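Antitoxin HipB (Escherichia coli, PDB 4Z5H) neutralizes the toxin HipA as an antitoxin and, as a homodimer, represses the hipBA operon by binding and bending its operator DNA. Local coordinates at residues A14-L17 with V18-Q21; N22-T25 with Q26-A30. The protein carries 1 engineered substitution. All coordinates share one frame; numbering follows the deposited sequence.

Contact 1 of 2, residues A14-L17 with V18-Q21. With nucleotides of chain B.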
ATOM      1  N   ALA A  14       2.685 -10.977  -4.248  1.00 10.16           N
ATOM      2  CA  ALA A  14       1.547 -10.915  -5.149  1.00 11.46           C
ATOM      3  C   ALA A  14       1.796 -10.080  -6.415  1.00 11.65           C
ATOM      4  O   ALA A  14       1.419 -10.452  -7.492  1.00 11.87           O
ATOM      5  CB  ALA A  14       0.329 -10.388  -4.427  1.00 14.34           C
ATOM      6  N   MET A  15       2.417  -8.933  -6.247  1.00  8.61           N
ATOM      7  CA  MET A  15       2.757  -8.083  -7.361  1.00 10.12           C
ATOM      8  C   MET A  15       3.805  -8.650  -8.321  1.00  8.91           C
ATOM      9  O   MET A  15       3.702  -8.460  -9.498  1.00  9.54           O
ATOM     10  CB  MET A  15       3.073  -6.682  -6.904  1.00  8.87           C
ATOM     11  CG  MET A  15       1.828  -5.992  -6.398  1.00  9.99           C
ATOM     12  SD  MET A  15       2.139  -4.482  -5.530  1.00 12.02           S
ATOM     13  CE  MET A  15       2.538  -3.417  -6.883  1.00  7.77           C
ATOM     14  N   LYS A  16       4.803  -9.326  -7.772  1.00  9.44           N
ATOM     15  CA  LYS A  16       5.815 -10.009  -8.562  1.00 10.93           C
ATOM     16  C   LYS A  16       5.153 -11.105  -9.395  1.00 13.15           C
ATOM     17  O   LYS A  16       5.464 -11.288 -10.540  1.00 13.13           O
ATOM     18  CB  LYS A  16       6.891 -10.603  -7.672  1.00  9.64           C
ATOM     19  CG  LYS A  16       7.988 -11.345  -8.413  1.00 13.56           C
ATOM     20  CD  LYS A  16       9.053 -11.866  -7.470  1.00 15.10           C
ATOM     21  CE  LYS A  16      10.113 -12.697  -8.174  1.00 19.17           C
ATOM     22  NZ  LYS A  16      11.245 -13.005  -7.286  1.00 17.48           N
ATOM     23  N   LEU A  17       4.215 -11.812  -8.785  1.00 13.89           N
ATOM     24  CA  LEU A  17       3.515 -12.876  -9.464  1.00 13.67           C
ATOM     25  C   LEU A  17       2.755 -12.335 -10.664  1.00 16.26           C
ATOM     26  O   LEU A  17       2.809 -12.909 -11.717  1.00 15.49           O
ATOM     27  CB  LEU A  17       2.583 -13.599  -8.506  1.00 18.19           C
ATOM     28  CG  LEU A  17       1.825 -14.815  -9.041  1.00 27.44           C
ATOM     29  CD1 LEU A  17       2.764 -15.849  -9.635  1.00 23.53           C
ATOM     30  CD2 LEU A  17       0.972 -15.437  -7.947  1.00 31.25           C
ATOM     31  N   VAL A  18       2.102 -11.193 -10.498  1.00 14.53           N
ATOM     32  CA  VAL A  18       1.417 -10.558 -11.595  1.00 15.01           C
ATOM     33  C   VAL A  18       2.403 -10.169 -12.695  1.00 14.72           C
ATOM     34  O   VAL A  18       2.125 -10.368 -13.862  1.00 15.00           O
ATOM     35  CB  VAL A  18       0.593  -9.326 -11.150  1.00 13.67           C
ATOM     36  CG1 VAL A  18       0.041  -8.604 -12.355  1.00 12.62           C
ATOM     37  CG2 VAL A  18      -0.530  -9.725 -10.208  1.00 10.77           C
ATOM     38  N   ARG A  19       3.549  -9.630 -12.314  1.00 10.13           N
ATOM     39  CA  ARG A  19       4.520  -9.252 -13.308  1.00 11.10           C
ATOM     40  C   ARG A  19       4.988 -10.478 -14.101  1.00 14.74           C
ATOM     41  O   ARG A  19       4.972 -10.467 -15.297  1.00 12.93           O
ATOM     42  CB  ARG A  19       5.720  -8.589 -12.653  1.00 12.01           C
ATOM     43  CG  ARG A  19       6.889  -8.379 -13.581  1.00 13.19           C
ATOM     44  CD  ARG A  19       8.017  -7.623 -12.933  1.00 11.39           C
ATOM     45  NE  ARG A  19       8.824  -8.407 -12.022  1.00 11.73           N
ATOM     46  CZ  ARG A  19       9.732  -9.304 -12.374  1.00 16.27           C
ATOM     47  NH1 ARG A  19      10.425  -9.917 -11.445  1.00 12.17           N
ATOM     48  NH2 ARG A  19       9.973  -9.563 -13.645  1.00 13.02           N
ATOM     49  N   GLN A  20       5.342 -11.532 -13.399  1.00 14.33           N
ATOM     50  CA  GLN A  20       5.805 -12.747 -14.029  1.00 18.82           C
ATOM     51  C   GLN A  20       4.731 -13.420 -14.902  1.00 19.95           C
ATOM     52  O   GLN A  20       5.019 -13.864 -15.976  1.00 23.38           O
ATOM     53  CB  GLN A  20       6.355 -13.691 -12.985  1.00 16.72           C
ATOM     54  CG  GLN A  20       7.673 -13.246 -12.393  1.00 17.10           C
ATOM     55  CD  GLN A  20       8.198 -14.203 -11.353  1.00 24.36           C
ATOM     56  OE1 GLN A  20       7.446 -14.916 -10.724  1.00 22.75           O
ATOM     57  NE2 GLN A  20       9.498 -14.224 -11.185  1.00 27.12           N
ATOM     58  N   GLN A  21       3.495 -13.440 -14.434  1.00 18.24           N
ATOM     59  CA  GLN A  21       2.374 -14.043 -15.149  1.00 21.08           C
ATOM     60  C   GLN A  21       2.136 -13.359 -16.476  1.00 21.88           C
ATOM     61  O   GLN A  21       1.766 -13.981 -17.427  1.00 23.60           O
ATOM     62  CB  GLN A  21       1.091 -13.992 -14.325  1.00 20.69           C
ATOM     63  CG  GLN A  21       0.923 -15.163 -13.389  1.00 28.06           C
ATOM     64  CD  GLN A  21      -0.199 -14.987 -12.378  1.00 35.38           C
ATOM     65  OE1 GLN A  21      -0.759 -13.908 -12.213  1.00 31.98           O
ATOM     66  NE2 GLN A  21      -0.520 -16.061 -11.696  1.00 36.97           N
TER
ATOM     67  P    DT B   2      13.508  -9.909 -14.870  1.00 13.45           P
ATOM     68  OP1  DT B   2      12.487 -10.826 -14.432  1.00 13.92           O
ATOM     69  OP2  DT B   2      13.144  -8.563 -15.245  1.00 13.95           O
ATOM     70  O5'  DT B   2      14.619  -9.778 -13.755  1.00 14.60           O
ATOM     71  C5'  DT B   2      15.262 -10.926 -13.207  1.00 16.12           C
ATOM     72  C4'  DT B   2      16.355 -10.514 -12.250  1.00 14.66           C
ATOM     73  O4'  DT B   2      17.491  -9.997 -12.979  1.00 16.74           O
ATOM     74  C3'  DT B   2      15.979  -9.439 -11.227  1.00 14.82           C
ATOM     75  O3'  DT B   2      16.581  -9.796  -9.991  1.00 17.11           O
ATOM     76  C2'  DT B   2      16.694  -8.207 -11.741  1.00 14.73           C
ATOM     77  C1'  DT B   2      17.945  -8.837 -12.326  1.00 16.95           C
ATOM     78  N1   DT B   2      18.707  -8.032 -13.293  1.00 16.56           N
ATOM     79  C2   DT B   2      20.071  -8.208 -13.359  1.00 15.64           C
ATOM     80  O2   DT B   2      20.675  -8.999 -12.664  1.00 13.61           O
ATOM     81  N3   DT B   2      20.705  -7.406 -14.269  1.00 13.66           N
ATOM     82  C4   DT B   2      20.128  -6.476 -15.106  1.00 16.57           C
ATOM     83  O4   DT B   2      20.827  -5.836 -15.874  1.00 16.17           O
ATOM     84  C5   DT B   2      18.698  -6.328 -14.970  1.00 13.63           C
ATOM     85  C7   DT B   2      17.984  -5.345 -15.842  1.00 13.29           C
ATOM     86  C6   DT B   2      18.066  -7.110 -14.088  1.00 16.20           C
TER
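K16 CG comes obliquely within 4.1 Å of R19 NH1 on the last two turns of helix 8-21, the first helix of the Cro/C1-type helix-turn-helix fold, where one helix serves core, solvent and DNA at once. Four successive i to i+4 bonds tie the turns together; that from Q20 N to K16 O, 2.9 Å, is the straightest, at 171°. The tight side is turned into the domain. M15 sits among F55, I58 and L59 of helix 52-61, and A14 and M15 pack on L68 of the second subunit. On the outer side, L17 and Q21 are exposed and touch more loosely, L17 CG coming 3.8 Å from Q21 NE2. K16 runs extended, and its CE passes 3.4 Å from Q20 NE2, a contact between methylene and amide. R19 is the exception among these polar side chains, for it is buried. Its chain leaves the helix extended and then bends at chi3 (77°), which turns the guanidinium toward the DNA. NE forms a salt bridge with E44 of helix 37-45, a second-shell acid that would fix the group's rotation. At the guanidinium edge, R19 NH2 donates to OP1 of DT2 of chain B at 2.9 Å.

Contact 2 of 2, residues N22-T25 with Q26-A30. Engineered in segment 26-30: A27 (natural residue Ser). With nucleotides of chain B.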
ATOM      1  N   ASN A  22       2.358 -12.059 -16.506  1.00 18.79           N
ATOM      2  CA  ASN A  22       2.219 -11.273 -17.696  1.00 20.09           C
ATOM      3  C   ASN A  22       3.476 -11.224 -18.559  1.00 21.57           C
ATOM      4  O   ASN A  22       3.475 -10.612 -19.597  1.00 21.97           O
ATOM      5  CB  ASN A  22       1.750  -9.864 -17.334  1.00 21.58           C
ATOM      6  CG  ASN A  22       0.285  -9.821 -16.990  1.00 24.85           C
ATOM      7  OD1 ASN A  22      -0.551  -9.761 -17.861  1.00 33.90           O
ATOM      8  ND2 ASN A  22      -0.025  -9.904 -15.730  1.00 23.26           N
ATOM      9  N   GLY A  23       4.536 -11.867 -18.105  1.00 18.93           N
ATOM     10  CA  GLY A  23       5.818 -11.833 -18.779  1.00 23.11           C
ATOM     11  C   GLY A  23       6.553 -10.503 -18.877  1.00 25.95           C
ATOM     12  O   GLY A  23       7.306 -10.298 -19.789  1.00 23.20           O
ATOM     13  N   TRP A  24       6.337  -9.608 -17.930  1.00 20.55           N
ATOM     14  CA  TRP A  24       6.990  -8.316 -17.940  1.00 17.62           C
ATOM     15  C   TRP A  24       8.323  -8.339 -17.199  1.00 17.67           C
ATOM     16  O   TRP A  24       8.472  -9.004 -16.206  1.00 15.44           O
ATOM     17  CB  TRP A  24       6.075  -7.222 -17.378  1.00 17.54           C
ATOM     18  CG  TRP A  24       4.812  -7.003 -18.154  1.00 21.85           C
ATOM     19  CD1 TRP A  24       4.683  -6.965 -19.499  1.00 25.92           C
ATOM     20  CD2 TRP A  24       3.509  -6.796 -17.623  1.00 19.89           C
ATOM     21  NE1 TRP A  24       3.391  -6.747 -19.843  1.00 27.00           N
ATOM     22  CE2 TRP A  24       2.641  -6.644 -18.708  1.00 26.46           C
ATOM     23  CE3 TRP A  24       2.987  -6.725 -16.333  1.00 20.11           C
ATOM     24  CZ2 TRP A  24       1.282  -6.417 -18.543  1.00 23.54           C
ATOM     25  CZ3 TRP A  24       1.653  -6.511 -16.174  1.00 19.69           C
ATOM     26  CH2 TRP A  24       0.811  -6.357 -17.267  1.00 23.91           C
ATOM     27  N   THR A  25       9.291  -7.630 -17.736  1.00 13.03           N
ATOM     28  CA  THR A  25      10.545  -7.418 -17.054  1.00 13.82           C
ATOM     29  C   THR A  25      10.461  -6.250 -16.078  1.00 15.05           C
ATOM     30  O   THR A  25       9.656  -5.360 -16.243  1.00 14.49           O
ATOM     31  CB  THR A  25      11.706  -7.168 -18.030  1.00 15.80           C
ATOM     32  OG1 THR A  25      11.496  -5.942 -18.700  1.00 14.12           O
ATOM     33  CG2 THR A  25      11.827  -8.298 -19.030  1.00 16.52           C
ATOM     34  N   GLN A  26      11.341  -6.263 -15.096  1.00 12.60           N
ATOM     35  CA  GLN A  26      11.465  -5.181 -14.173  1.00 12.46           C
ATOM     36  C   GLN A  26      11.854  -3.942 -14.974  1.00 18.87           C
ATOM     37  O   GLN A  26      11.295  -2.894 -14.781  1.00 14.98           O
ATOM     38  CB  GLN A  26      12.512  -5.482 -13.106  1.00 14.47           C
ATOM     39  CG  GLN A  26      12.201  -6.640 -12.161  1.00 12.63           C
ATOM     40  CD  GLN A  26      13.215  -6.759 -11.043  1.00 13.90           C
ATOM     41  OE1 GLN A  26      14.205  -6.088 -11.044  1.00 13.13           O
ATOM     42  NE2 GLN A  26      12.942  -7.599 -10.087  1.00 10.96           N
ATOM     43  N   ALA A  27      12.776  -4.096 -15.915  1.00 15.56           N
ATOM     44  CA  ALA A  27      13.262  -2.970 -16.685  1.00 15.54           C
ATOM     45  C   ALA A  27      12.173  -2.279 -17.497  1.00 16.57           C
ATOM     46  O   ALA A  27      12.091  -1.076 -17.498  1.00 19.54           O
ATOM     47  CB  ALA A  27      14.401  -3.397 -17.588  1.00 17.82           C
ATOM     48  N   GLU A  28      11.331  -3.051 -18.157  1.00 15.02           N
ATOM     49  CA  GLU A  28      10.219  -2.477 -18.887  1.00 19.62           C
ATOM     50  C   GLU A  28       9.173  -1.759 -18.029  1.00 22.51           C
ATOM     51  O   GLU A  28       8.696  -0.723 -18.422  1.00 22.17           O
ATOM     52  CB  GLU A  28       9.583  -3.448 -19.884  1.00 22.80           C
ATOM     53  CG  GLU A  28       8.767  -4.564 -19.301  1.00 20.22           C
ATOM     54  CD  GLU A  28       8.215  -5.495 -20.360  1.00 25.72           C
ATOM     55  OE1 GLU A  28       8.472  -6.690 -20.289  1.00 25.56           O
ATOM     56  OE2 GLU A  28       7.519  -5.031 -21.260  1.00 30.83           O
ATOM     57  N   LEU A  29       8.824  -2.301 -16.877  1.00 16.27           N
ATOM     58  CA  LEU A  29       7.931  -1.592 -15.984  1.00 17.32           C
ATOM     59  C   LEU A  29       8.557  -0.282 -15.490  1.00 19.96           C
ATOM     60  O   LEU A  29       7.937   0.764 -15.525  1.00 19.18           O
ATOM     61  CB  LEU A  29       7.528  -2.472 -14.805  1.00 15.03           C
ATOM     62  CG  LEU A  29       6.895  -3.823 -15.121  1.00 16.41           C
ATOM     63  CD1 LEU A  29       6.445  -4.532 -13.862  1.00 15.81           C
ATOM     64  CD2 LEU A  29       5.740  -3.664 -16.069  1.00 19.43           C
ATOM     65  N   ALA A  30       9.816  -0.354 -15.097  1.00 16.87           N
ATOM     66  CA  ALA A  30      10.527   0.768 -14.549  1.00 17.79           C
ATOM     67  C   ALA A  30      10.589   1.913 -15.552  1.00 25.16           C
ATOM     68  O   ALA A  30      10.444   3.050 -15.180  1.00 24.10           O
ATOM     69  CB  ALA A  30      11.921   0.358 -14.136  1.00 16.22           C
TER
ATOM     70  P    DT B   2      13.508  -9.909 -14.870  1.00 13.45           P
ATOM     71  OP1  DT B   2      12.487 -10.826 -14.432  1.00 13.92           O
ATOM     72  OP2  DT B   2      13.144  -8.563 -15.245  1.00 13.95           O
ATOM     73  O5'  DT B   2      14.619  -9.778 -13.755  1.00 14.60           O
ATOM     74  C5'  DT B   2      15.262 -10.926 -13.207  1.00 16.12           C
ATOM     75  C4'  DT B   2      16.355 -10.514 -12.250  1.00 14.66           C
ATOM     76  O4'  DT B   2      17.491  -9.997 -12.979  1.00 16.74           O
ATOM     77  C3'  DT B   2      15.979  -9.439 -11.227  1.00 14.82           C
ATOM     78  O3'  DT B   2      16.581  -9.796  -9.991  1.00 17.11           O
ATOM     79  C2'  DT B   2      16.694  -8.207 -11.741  1.00 14.73           C
ATOM     80  C1'  DT B   2      17.945  -8.837 -12.326  1.00 16.95           C
ATOM     81  N1   DT B   2      18.707  -8.032 -13.293  1.00 16.56           N
ATOM     82  C2   DT B   2      20.071  -8.208 -13.359  1.00 15.64           C
ATOM     83  O2   DT B   2      20.675  -8.999 -12.664  1.00 13.61           O
ATOM     84  N3   DT B   2      20.705  -7.406 -14.269  1.00 13.66           N
ATOM     85  C4   DT B   2      20.128  -6.476 -15.106  1.00 16.57           C
ATOM     86  O4   DT B   2      20.827  -5.836 -15.874  1.00 16.17           O
ATOM     87  C5   DT B   2      18.698  -6.328 -14.970  1.00 13.63           C
ATOM     88  C7   DT B   2      17.984  -5.345 -15.842  1.00 13.29           C
ATOM     89  C6   DT B   2      18.066  -7.110 -14.088  1.00 16.20           C
ATOM     90  P    DA B   3      15.793  -9.777  -8.641  1.00 13.92           P
ATOM     91  OP1  DA B   3      14.936 -10.929  -8.607  1.00 14.59           O
ATOM     92  OP2  DA B   3      15.216  -8.457  -8.462  1.00 14.57           O
ATOM     93  O5'  DA B   3      16.957  -9.962  -7.592  1.00 12.48           O
ATOM     94  C5'  DA B   3      17.852 -11.080  -7.686  1.00 17.18           C
ATOM     95  C4'  DA B   3      19.282 -10.673  -7.421  1.00 16.11           C
ATOM     96  O4'  DA B   3      19.801  -9.876  -8.506  1.00 15.93           O
ATOM     97  C3'  DA B   3      19.528  -9.872  -6.142  1.00 17.28           C
ATOM     98  O3'  DA B   3      20.682 -10.424  -5.520  1.00 19.79           O
ATOM     99  C2'  DA B   3      19.756  -8.463  -6.649  1.00 18.50           C
ATOM    100  C1'  DA B   3      20.386  -8.700  -8.006  1.00 16.16           C
ATOM    101  N9   DA B   3      20.164  -7.646  -8.987  1.00 16.66           N
ATOM    102  C8   DA B   3      18.994  -6.993  -9.267  1.00 15.80           C
ATOM    103  N7   DA B   3      19.105  -6.096 -10.213  1.00 18.51           N
ATOM    104  C5   DA B   3      20.433  -6.177 -10.598  1.00 17.45           C
ATOM    105  C6   DA B   3      21.187  -5.485 -11.563  1.00 18.61           C
ATOM    106  N6   DA B   3      20.689  -4.535 -12.352  1.00 13.74           N
ATOM    107  N1   DA B   3      22.492  -5.798 -11.678  1.00 17.71           N
ATOM    108  C2   DA B   3      22.994  -6.749 -10.889  1.00 17.04           C
ATOM    109  N3   DA B   3      22.396  -7.457  -9.939  1.00 17.30           N
ATOM    110  C4   DA B   3      21.099  -7.125  -9.847  1.00 17.73           C
TER
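With chi1 of 66° at T25 and 72° at E28, both side chains take the position between their own backbone N and carbonyl carbon, and each is thereby directed at the other's backbone. The result is a capping box at the start of helix 26-33, the second helix of the domain and the first of its helix-turn-helix pair. T25 is the N-cap: its OG1 accepts from E28 N at 2.9 Å. In return E28 OE1 takes the T25 N-H at 2.8 Å, on the anti side of the carboxylate and somewhat out of its plane. The preceding helix ends in a Schellman motif at G23, with positive phi. Beneath the box, L29 CD2 lies 3.8 Å from W24 CB, the two side chains crossing at about a right angle, while N22 CB lies over one face of the indole, toward its rim. Q26 faces the DNA. Its backbone N donates to OP2 of DT2 of chain B at 2.9 Å, and its NE2 reaches OP2 of DA3 of chain B, also 2.9 Å; Q37 and E44 hold the same amide. Phosphate and carboxylate thus both meet N-H groups at a helix start, where the helix dipole would probably favour their negative charge.

The two contacts illustrate how a helix-turn-helix domain is built from consecutive local units. Residues 14-21 finish helix 8-21, whereas residues 22-30 form the loop after it and open helix 26-33, so contact 2 starts where contact 1 stops. Both are partly buried. Contact 1 relies on main-chain bonding and reaches the dimer partner through its inner face; contact 2 lies farther from the centre of the chain and depends on side chains capping backbone groups. R19 joins them: its NH2 probably bonds to W24 O at 3.0 Å, and its CD packs against L29 CD1 at 3.6 Å. Both contacts grip the DT2 phosphate of chain B, one with a guanidinium, the other with a backbone N-H.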